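Local coordinates for Atu0111 protein (PDB 2FSQ), which is of unknown function but has an alpha-beta barrel fold and probably belongs to the 2H phosphoesterase superfamily, at residues L12-S16 and T17-D21; V91-S94 and R95-L98; T104-L107 and D108-I111; A157-R160 and D161-D165. All blocks are in the same frame, centred on the assembly; numbering follows the deposited sequence.

Interaction 1: L12-S16 and T17-D21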
loop_
_atom_site.group_PDB
_atom_site.type_symbol
_atom_site.label_atom_id
_atom_site.label_comp_id
_atom_site.label_asym_id
_atom_site.label_seq_id
_atom_site.Cartn_x
_atom_site.Cartn_y
_atom_site.Cartn_z
ATOM N N LEU A 12 -12.483 -8.993 -7.948
ATOM C CA LEU A 12 -11.963 -8.524 -9.244
ATOM C C LEU A 12 -12.965 -7.664 -10.029
ATOM O O LEU A 12 -12.573 -6.729 -10.735
ATOM C CB LEU A 12 -11.513 -9.711 -10.106
ATOM C CG LEU A 12 -11.080 -9.436 -11.550
ATOM C CD1 LEU A 12 -9.858 -8.550 -11.608
ATOM C CD2 LEU A 12 -10.805 -10.728 -12.278
ATOM N N ASP A 13 -14.250 -7.983 -9.901
ATOM C CA ASP A 13 -15.324 -7.269 -10.600
ATOM C C ASP A 13 -15.435 -5.788 -10.211
ATOM O O ASP A 13 -16.088 -5.018 -10.907
ATOM C CB ASP A 13 -16.668 -7.956 -10.345
ATOM C CG ASP A 13 -17.640 -7.784 -11.497
ATOM O OD1 ASP A 13 -17.428 -8.421 -12.551
ATOM O OD2 ASP A 13 -18.617 -7.015 -11.347
ATOM N N TYR A 14 -14.813 -5.390 -9.100
ATOM C CA TYR A 14 -14.806 -3.977 -8.699
ATOM C C TYR A 14 -14.266 -3.042 -9.806
ATOM O O TYR A 14 -14.709 -1.894 -9.978
ATOM C CB TYR A 14 -13.988 -3.778 -7.412
ATOM C CG TYR A 14 -13.761 -2.311 -7.106
ATOM C CD1 TYR A 14 -14.789 -1.522 -6.580
ATOM C CD2 TYR A 14 -12.535 -1.699 -7.392
ATOM C CE1 TYR A 14 -14.592 -0.158 -6.329
ATOM C CE2 TYR A 14 -12.330 -0.341 -7.139
ATOM C CZ TYR A 14 -13.362 0.416 -6.612
ATOM O OH TYR A 14 -13.153 1.754 -6.365
ATOM N N ILE A 15 -13.291 -3.537 -10.556
ATOM C CA ILE A 15 -12.590 -2.695 -11.526
ATOM C C ILE A 15 -13.234 -2.676 -12.915
ATOM O O ILE A 15 -12.703 -2.080 -13.858
ATOM C CB ILE A 15 -11.110 -3.085 -11.623
ATOM C CG1 ILE A 15 -10.967 -4.474 -12.259
ATOM C CG2 ILE A 15 -10.452 -2.968 -10.237
ATOM C CD1 ILE A 15 -9.578 -4.808 -12.724
ATOM N N SER A 16 -14.380 -3.328 -13.038
ATOM C CA SER A 16 -15.123 -3.343 -14.279
ATOM C C SER A 16 -15.685 -1.968 -14.612
ATOM O O SER A 16 -16.103 -1.227 -13.714
ATOM C CB SER A 16 -16.275 -4.335 -14.175
ATOM O OG SER A 16 -17.030 -4.321 -15.375
ATOM N N THR A 17 -15.711 -1.655 -15.907
ATOM C CA THR A 17 -16.320 -0.415 -16.405
ATOM C C THR A 17 -17.770 -0.310 -15.931
ATOM O O THR A 17 -18.265 0.778 -15.650
ATOM C CB THR A 17 -16.274 -0.324 -17.954
ATOM O OG1 THR A 17 -16.783 -1.529 -18.536
ATOM C CG2 THR A 17 -14.843 -0.102 -18.461
ATOM N N ALA A 18 -18.433 -1.457 -15.814
ATOM C CA ALA A 18 -19.836 -1.514 -15.384
ATOM C C ALA A 18 -20.079 -1.058 -13.938
ATOM O O ALA A 18 -21.226 -0.817 -13.555
ATOM C CB ALA A 18 -20.370 -2.934 -15.580
ATOM N N ASN A 19 -19.020 -0.962 -13.135
ATOM C CA ASN A 19 -19.135 -0.615 -11.710
ATOM C C ASN A 19 -18.902 0.870 -11.419
ATOM O O ASN A 19 -18.813 1.267 -10.254
ATOM C CB ASN A 19 -18.179 -1.490 -10.877
ATOM C CG ASN A 19 -18.479 -1.443 -9.375
ATOM O OD1 ASN A 19 -19.583 -1.767 -8.933
ATOM N ND2 ASN A 19 -17.486 -1.048 -8.585
ATOM N N HIS A 20 -18.806 1.693 -12.468
ATOM C CA HIS A 20 -18.319 3.084 -12.303
ATOM C C HIS A 20 -18.957 4.097 -13.249
ATOM O O HIS A 20 -19.257 3.760 -14.399
ATOM C CB HIS A 20 -16.803 3.105 -12.485
ATOM C CG HIS A 20 -16.078 2.291 -11.472
ATOM N ND1 HIS A 20 -15.796 2.762 -10.207
ATOM C CD2 HIS A 20 -15.596 1.027 -11.523
ATOM C CE1 HIS A 20 -15.158 1.826 -9.527
ATOM N NE2 HIS A 20 -15.017 0.766 -10.305
ATOM N N ASP A 21 -19.148 5.333 -12.762
ATOM C CA ASP A 21 -19.724 6.437 -13.554
ATOM C C ASP A 21 -18.757 7.626 -13.695
ATOM O O ASP A 21 -19.148 8.731 -14.107
ATOM C CB ASP A 21 -21.077 6.891 -12.956
ATOM C CG ASP A 21 -20.939 7.549 -11.573
ATOM O OD1 ASP A 21 -19.862 7.455 -10.941
ATOM O OD2 ASP A 21 -21.925 8.147 -11.102
#
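Hydrogen bonds from N19 and H20 converge on the backbone carbonyl of Y14. H20 NE2 reaches Y14 O at 2.7 Å, nearly in line with the C=O bond, while N19 ND2 comes to Y14 O from the side, on a lone pair in the carbonyl plane, at 3.2 Å and with a bent N-H...O angle of 138°. A second pair of bonds starts from S16. Its hydroxyl OG, turned anti to the backbone N (chi1 178°), accepts from A18 N at 3.2 Å, and its carbonyl O accepts from N19 N at 3.0 Å.

The aromatic contact is T-shaped: the imidazole of H20 directs its edge at the face of the Y14 ring, with the planes at 84° and H20 CE1 3.7 Å from Y14 CZ. The N19 side chain crosses the same phenol at about a right angle, its ND2 3.4 Å from Y14 CD1. W189 stacks on H20, and backbone bonds of I15 and T17 with F190 tie the loop to the chain after strand 184-186.

The hydroxyl-to-amide bond makes S16 the start of an ST turn, which leads into the 3-10 segment 17-19 of this N-terminal loop.

Interaction 2: V91-S94 and R95-L98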
loop_
_atom_site.group_PDB
_atom_site.type_symbol
_atom_site.label_atom_id
_atom_site.label_comp_id
_atom_site.label_asym_id
_atom_site.label_seq_id
_atom_site.Cartn_x
_atom_site.Cartn_y
_atom_site.Cartn_z
ATOM N N VAL A 91 0.359 11.817 6.568
ATOM C CA VAL A 91 -0.399 12.846 5.844
ATOM C C VAL A 91 0.020 12.902 4.386
ATOM O O VAL A 91 1.069 12.378 4.003
ATOM C CB VAL A 91 -0.266 14.261 6.485
ATOM C CG1 VAL A 91 -0.803 14.239 7.903
ATOM C CG2 VAL A 91 1.189 14.737 6.445
ATOM N N ILE A 92 -0.801 13.550 3.568
ATOM C CA ILE A 92 -0.479 13.715 2.152
ATOM C C ILE A 92 -1.054 15.028 1.623
ATOM O O ILE A 92 -2.121 15.475 2.062
ATOM C CB ILE A 92 -0.922 12.453 1.313
ATOM C CG1 ILE A 92 -0.224 12.415 -0.051
ATOM C CG2 ILE A 92 -2.455 12.373 1.189
ATOM C CD1 ILE A 92 -0.461 11.088 -0.833
ATOM N N GLU A 93 -0.340 15.632 0.671
ATOM C CA GLU A 93 -0.672 16.947 0.136
ATOM C C GLU A 93 -2.094 17.032 -0.415
ATOM O O GLU A 93 -2.745 18.083 -0.327
ATOM C CB GLU A 93 0.331 17.273 -0.971
ATOM C CG GLU A 93 0.039 18.560 -1.729
ATOM C CD GLU A 93 0.123 19.797 -0.849
ATOM O OE1 GLU A 93 1.005 19.849 0.029
ATOM O OE2 GLU A 93 -0.693 20.721 -1.046
ATOM N N SER A 94 -2.547 15.911 -0.981
ATOM C CA SER A 94 -3.832 15.801 -1.639
ATOM C C SER A 94 -5.015 15.578 -0.700
ATOM O O SER A 94 -6.150 15.481 -1.168
ATOM C CB SER A 94 -3.791 14.659 -2.651
ATOM O OG SER A 94 -3.267 13.486 -2.046
ATOM N N ARG A 95 -4.764 15.499 0.615
ATOM C CA ARG A 95 -5.846 15.244 1.555
ATOM C C ARG A 95 -5.656 16.044 2.850
ATOM O O ARG A 95 -5.409 15.492 3.924
ATOM C CB ARG A 95 -6.028 13.733 1.786
ATOM C CG ARG A 95 -7.315 13.421 2.526
ATOM C CD ARG A 95 -7.833 12.044 2.261
ATOM N NE ARG A 95 -6.829 11.069 2.595
ATOM C CZ ARG A 95 -6.996 9.755 2.472
ATOM N NH1 ARG A 95 -5.986 8.948 2.795
ATOM N NH2 ARG A 95 -8.160 9.255 2.016
ATOM N N ARG A 96 -5.793 17.362 2.715
ATOM C CA ARG A 96 -5.576 18.263 3.831
ATOM C C ARG A 96 -6.892 18.463 4.567
ATOM O O ARG A 96 -7.531 19.514 4.461
ATOM C CB ARG A 96 -4.997 19.582 3.345
ATOM C CG ARG A 96 -3.592 19.446 2.850
ATOM C CD ARG A 96 -3.121 20.720 2.173
ATOM N NE ARG A 96 -1.682 20.672 1.909
ATOM C CZ ARG A 96 -0.743 20.938 2.820
ATOM N NH1 ARG A 96 -1.080 21.270 4.062
ATOM N NH2 ARG A 96 0.545 20.873 2.482
ATOM N N ALA A 97 -7.316 17.426 5.288
ATOM C CA ALA A 97 -8.621 17.435 5.942
ATOM C C ALA A 97 -8.657 16.469 7.108
ATOM O O ALA A 97 -8.030 15.414 7.046
ATOM C CB ALA A 97 -9.692 17.048 4.932
ATOM N N LEU A 98 -9.420 16.814 8.150
ATOM C CA LEU A 98 -9.714 15.857 9.223
ATOM C C LEU A 98 -10.666 14.815 8.637
ATOM O O LEU A 98 -11.517 15.157 7.809
ATOM C CB LEU A 98 -10.384 16.569 10.401
ATOM C CG LEU A 98 -9.664 17.812 10.950
ATOM C CD1 LEU A 98 -10.457 18.432 12.081
ATOM C CD2 LEU A 98 -8.249 17.481 11.414
HETATM O O HOH W 1 -3.602 13.663 4.812
#
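The shortest direct bond between the segments joins E93 OE1 to R96 NH2 at 2.7 Å, half of a two-pronged salt bridge from E93, inside the type I beta turn I92-R95 at the end of strand 84-92, to R96 just beyond it. The other half is R96 NE to E93 OE2, 3.1 Å. The arginine thus grips the carboxylate side-on, one nitrogen to each oxygen, with both oxygens near the guanidinium plane. The carboxylate is not coplanar with it: the two planes are 56° apart; NH2 meets OE1 on its syn side but tilted out of the carboxylate plane, and NE meets OE2 from above that plane. A bend at chi2 of E93 (64°) folds the acid back toward R96, whose chain runs extended from CG to NE. NH1 of R96 has further acceptors in L107 O and T109 O, so one guanidinium links the turn to the following loop.

The turn itself is closed by R95 N to I92 O, 3.0 Å. R96 then centres an inverse gamma turn, in which A97 N makes a weak bond to R95 O. S94 OG is held by E40 OE1, whereas the guanidinium of R95 leads away and makes a cation-pi contact with Y100.

On the strand side a water bridges the segments, accepting from I92 N at 3.1 Å and donating to R95 O at 2.7 Å, while I92 CG2 rests 3.9 Å from R95 CB.

Interaction 3: T104-L107 and D108-I111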
loop_
_atom_site.group_PDB
_atom_site.type_symbol
_atom_site.label_atom_id
_atom_site.label_comp_id
_atom_site.label_asym_id
_atom_site.label_seq_id
_atom_site.Cartn_x
_atom_site.Cartn_y
_atom_site.Cartn_z
ATOM N N THR A 104 -4.296 19.112 15.800
ATOM C CA THR A 104 -3.392 20.100 16.408
ATOM C C THR A 104 -2.615 20.941 15.393
ATOM O O THR A 104 -2.007 21.947 15.766
ATOM C CB THR A 104 -2.367 19.410 17.297
ATOM O OG1 THR A 104 -1.641 18.474 16.494
ATOM C CG2 THR A 104 -3.057 18.666 18.422
ATOM N N LEU A 105 -2.633 20.551 14.117
ATOM C CA LEU A 105 -1.863 21.262 13.091
ATOM C C LEU A 105 -2.743 21.950 12.071
ATOM O O LEU A 105 -3.691 21.356 11.582
ATOM C CB LEU A 105 -0.939 20.302 12.338
ATOM C CG LEU A 105 0.220 19.663 13.100
ATOM C CD1 LEU A 105 1.082 18.867 12.130
ATOM C CD2 LEU A 105 1.041 20.729 13.799
ATOM N N PRO A 106 -2.397 23.188 11.698
ATOM C CA PRO A 106 -3.127 23.862 10.627
ATOM C C PRO A 106 -3.183 22.999 9.362
ATOM O O PRO A 106 -2.205 22.335 9.025
ATOM C CB PRO A 106 -2.304 25.126 10.387
ATOM C CG PRO A 106 -1.575 25.357 11.662
ATOM C CD PRO A 106 -1.326 24.026 12.268
ATOM N N LEU A 107 -4.316 23.043 8.673
ATOM C CA LEU A 107 -4.522 22.208 7.473
ATOM C C LEU A 107 -3.578 22.617 6.348
ATOM O O LEU A 107 -3.343 21.818 5.450
ATOM C CB LEU A 107 -5.978 22.265 6.994
ATOM C CG LEU A 107 -7.045 21.756 7.993
ATOM C CD1 LEU A 107 -8.472 22.033 7.484
ATOM C CD2 LEU A 107 -6.870 20.265 8.312
ATOM N N ASP A 108 -3.032 23.838 6.412
ATOM C CA ASP A 108 -2.121 24.332 5.373
ATOM C C ASP A 108 -0.644 24.243 5.763
ATOM O O ASP A 108 0.213 24.822 5.097
ATOM C CB ASP A 108 -2.507 25.756 4.904
ATOM C CG ASP A 108 -2.517 26.771 6.025
ATOM O OD1 ASP A 108 -2.390 26.390 7.215
ATOM O OD2 ASP A 108 -2.677 27.983 5.705
ATOM N N THR A 109 -0.336 23.493 6.818
ATOM C CA THR A 109 1.058 23.281 7.235
ATOM C C THR A 109 1.813 22.604 6.099
ATOM O O THR A 109 1.322 21.606 5.546
ATOM C CB THR A 109 1.144 22.385 8.483
ATOM O OG1 THR A 109 0.398 22.987 9.544
ATOM C CG2 THR A 109 2.609 22.156 8.926
ATOM N N PRO A 110 2.998 23.135 5.732
ATOM C CA PRO A 110 3.805 22.442 4.722
ATOM C C PRO A 110 4.082 20.992 5.122
ATOM O O PRO A 110 4.301 20.701 6.304
ATOM C CB PRO A 110 5.104 23.245 4.706
ATOM C CG PRO A 110 4.660 24.635 5.126
ATOM C CD PRO A 110 3.660 24.375 6.201
ATOM N N ILE A 111 4.030 20.090 4.144
ATOM C CA ILE A 111 4.290 18.676 4.399
ATOM C C ILE A 111 5.603 18.463 5.179
ATOM O O ILE A 111 5.628 17.708 6.142
ATOM C CB ILE A 111 4.242 17.835 3.085
ATOM C CG1 ILE A 111 2.855 17.912 2.427
ATOM C CG2 ILE A 111 4.617 16.366 3.352
ATOM C CD1 ILE A 111 1.711 17.370 3.277
#
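T109 packs on the pyrrolidine ring of P106 and hydrogen-bonds to its carbonyl. The hydroxyl OG1 of T109 sits over one face of the proline ring, 3.4 Å from P106 CD and 3.5 Å from P106 CB, and D108 OD1 comes to the same side of the ring but out at its margin, 3.4 Å from P106 CB. These contacts belong to a type I beta turn from P106 to T109, in the loop between strand 84-92 and helix 111-121.

The carbonyl oxygen of P106 accepts two hydrogen bonds from T109, both from the same face of its plane. T109 N donates at 3.1 Å, the bond that closes the turn, and stands well above the carbonyl plane (61° out of it). T109 OG1 donates to P106 O at 2.7 Å and is tilted only 24° from that plane. With OG1 beside its own backbone N (chi1 -58°), T109 can put both donors on a single acceptor, which fixes the rotation of its side chain.

W101 NE1 adds weak hydrogen bonds to L105 O and P106 O, and the W101 side chain also packs on L107. On the side of helix 111-121, L105 and T109 touch V114, and P110 occupies the N-cap position of that helix, so the turn delivers the chain directly to the helix start. D108 and L107 are exposed at the outer corner, whereas L105 turns toward T109, its CB 4.1 Å from T109 OG1.

Interaction 4: A157-R160 and D161-D165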
loop_
_atom_site.group_PDB
_atom_site.type_symbol
_atom_site.label_atom_id
_atom_site.label_comp_id
_atom_site.label_asym_id
_atom_site.label_seq_id
_atom_site.Cartn_x
_atom_site.Cartn_y
_atom_site.Cartn_z
ATOM N N ALA A 157 -2.214 -4.831 14.916
ATOM C CA ALA A 157 -3.254 -3.893 15.351
ATOM C C ALA A 157 -2.726 -3.027 16.495
ATOM O O ALA A 157 -3.077 -1.848 16.609
ATOM C CB ALA A 157 -4.507 -4.636 15.786
ATOM N N LEU A 158 -1.892 -3.615 17.358
ATOM C CA LEU A 158 -1.288 -2.838 18.452
ATOM C C LEU A 158 -0.350 -1.764 17.904
ATOM O O LEU A 158 -0.356 -0.635 18.381
ATOM C CB LEU A 158 -0.560 -3.746 19.459
ATOM C CG LEU A 158 0.291 -3.051 20.526
ATOM C CD1 LEU A 158 -0.566 -2.168 21.431
ATOM C CD2 LEU A 158 1.025 -4.095 21.344
ATOM N N TRP A 159 0.475 -2.115 16.922
ATOM C CA TRP A 159 1.290 -1.109 16.256
ATOM C C TRP A 159 0.436 0.046 15.745
ATOM O O TRP A 159 0.769 1.205 15.956
ATOM C CB TRP A 159 2.043 -1.724 15.079
ATOM C CG TRP A 159 3.300 -2.487 15.432
ATOM C CD1 TRP A 159 3.389 -3.780 15.886
ATOM C CD2 TRP A 159 4.643 -2.011 15.318
ATOM N NE1 TRP A 159 4.718 -4.133 16.065
ATOM C CE2 TRP A 159 5.504 -3.061 15.724
ATOM C CE3 TRP A 159 5.206 -0.793 14.924
ATOM C CZ2 TRP A 159 6.898 -2.929 15.723
ATOM C CZ3 TRP A 159 6.594 -0.662 14.916
ATOM C CH2 TRP A 159 7.424 -1.718 15.344
ATOM N N ARG A 160 -0.659 -0.270 15.064
ATOM C CA ARG A 160 -1.499 0.769 14.458
ATOM C C ARG A 160 -2.195 1.614 15.503
ATOM O O ARG A 160 -2.274 2.824 15.348
ATOM C CB ARG A 160 -2.500 0.154 13.479
ATOM C CG ARG A 160 -1.828 -0.195 12.156
ATOM C CD ARG A 160 -2.745 -0.943 11.190
ATOM N NE ARG A 160 -4.053 -0.291 11.082
ATOM C CZ ARG A 160 -4.303 0.773 10.325
ATOM N NH1 ARG A 160 -3.337 1.332 9.597
ATOM N NH2 ARG A 160 -5.525 1.299 10.327
ATOM N N ASP A 161 -2.684 0.991 16.566
ATOM C CA ASP A 161 -3.332 1.770 17.622
ATOM C C ASP A 161 -2.316 2.715 18.253
ATOM O O ASP A 161 -2.631 3.861 18.601
ATOM C CB ASP A 161 -3.903 0.858 18.709
ATOM C CG ASP A 161 -5.176 0.148 18.281
ATOM O OD1 ASP A 161 -5.782 0.557 17.262
ATOM O OD2 ASP A 161 -5.563 -0.834 18.967
ATOM N N THR A 162 -1.087 2.236 18.409
ATOM C CA THR A 162 -0.059 3.065 19.000
ATOM C C THR A 162 0.296 4.209 18.041
ATOM O O THR A 162 0.427 5.359 18.461
ATOM C CB THR A 162 1.190 2.220 19.385
ATOM O OG1 THR A 162 0.779 1.096 20.177
ATOM C CG2 THR A 162 2.215 3.053 20.185
ATOM N N PHE A 163 0.411 3.914 16.745
ATOM C CA PHE A 163 0.649 4.979 15.782
ATOM C C PHE A 163 -0.447 6.027 15.773
ATOM O O PHE A 163 -0.150 7.208 15.599
ATOM C CB PHE A 163 0.849 4.440 14.366
ATOM C CG PHE A 163 2.240 3.889 14.116
ATOM C CD1 PHE A 163 3.383 4.654 14.373
ATOM C CD2 PHE A 163 2.397 2.624 13.590
ATOM C CE1 PHE A 163 4.659 4.127 14.120
ATOM C CE2 PHE A 163 3.639 2.099 13.328
ATOM C CZ PHE A 163 4.778 2.835 13.606
ATOM N N ALA A 164 -1.696 5.607 15.958
ATOM C CA ALA A 164 -2.805 6.566 15.972
ATOM C C ALA A 164 -2.603 7.575 17.091
ATOM O O ALA A 164 -2.862 8.757 16.913
ATOM C CB ALA A 164 -4.143 5.849 16.116
ATOM N N ASP A 165 -2.115 7.114 18.240
ATOM C CA ASP A 165 -1.811 8.024 19.348
ATOM C C ASP A 165 -0.715 9.021 18.987
ATOM O O ASP A 165 -0.825 10.208 19.281
ATOM C CB ASP A 165 -1.409 7.235 20.596
ATOM C CG ASP A 165 -2.570 6.497 21.222
ATOM O OD1 ASP A 165 -3.736 6.876 20.975
ATOM O OD2 ASP A 165 -2.313 5.523 21.970
#
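L158 O accepts twice from T162: from the hydroxyl OG1 at 2.7 Å and from the backbone N at 3.0 Å, the two donors arriving from opposite faces of the carbonyl plane. The threonine hydroxyl can double the helical bond because chi1 (-52°) places it beside its own backbone N, facing back down the helix. Regular i to i+4 bonds continue on either side of it, D161 N to A157 O (2.9 Å), F163 N to W159 O (2.8 Å) and A164 N to R160 O (2.9 Å).

Outward from the backbone, L158 CD1 lies 3.7 Å from T162 OG1. W159 and F163, one turn apart, run side by side and point the same way; F163 CE2 meets the edge of the indole at CE3, 3.7 Å away, with the rings oblique at 41°. W159 NE1 is bonded to P129 O, and D161 OD1 to H174 NE2.

The buried face of helix 150-167 lies against strand 84-92, where F163 and A164 pack on F88 and R160 gives NH1 to V87 O. R160 also bonds H174 O and makes a cation-pi contact with Y177, while F163 stacks with F125 and meets F238 edge-to-face.

In the fold
Interactions 2 and 3 form one continuous surface patch, their centres about 9 Å apart: R96 NH1 reaches L107 O at 2.7 Å and T109 O at 2.8 Å, and E93 OE1 packs against I111 CG1 at 3.6 Å. Interaction 4 lies about 20 Å from interaction 2, centre to centre, without touching it, yet both involve strand 84-92, one at its end and the other along its helix-covered side. Interaction 1 stands apart, its centre about 33 Å from that of interaction 4. No ligand marks a site, but strands 84-92 and 179-182 each contain an H-x-T sequence, consistent with the paired motifs of 2H phosphoesterases.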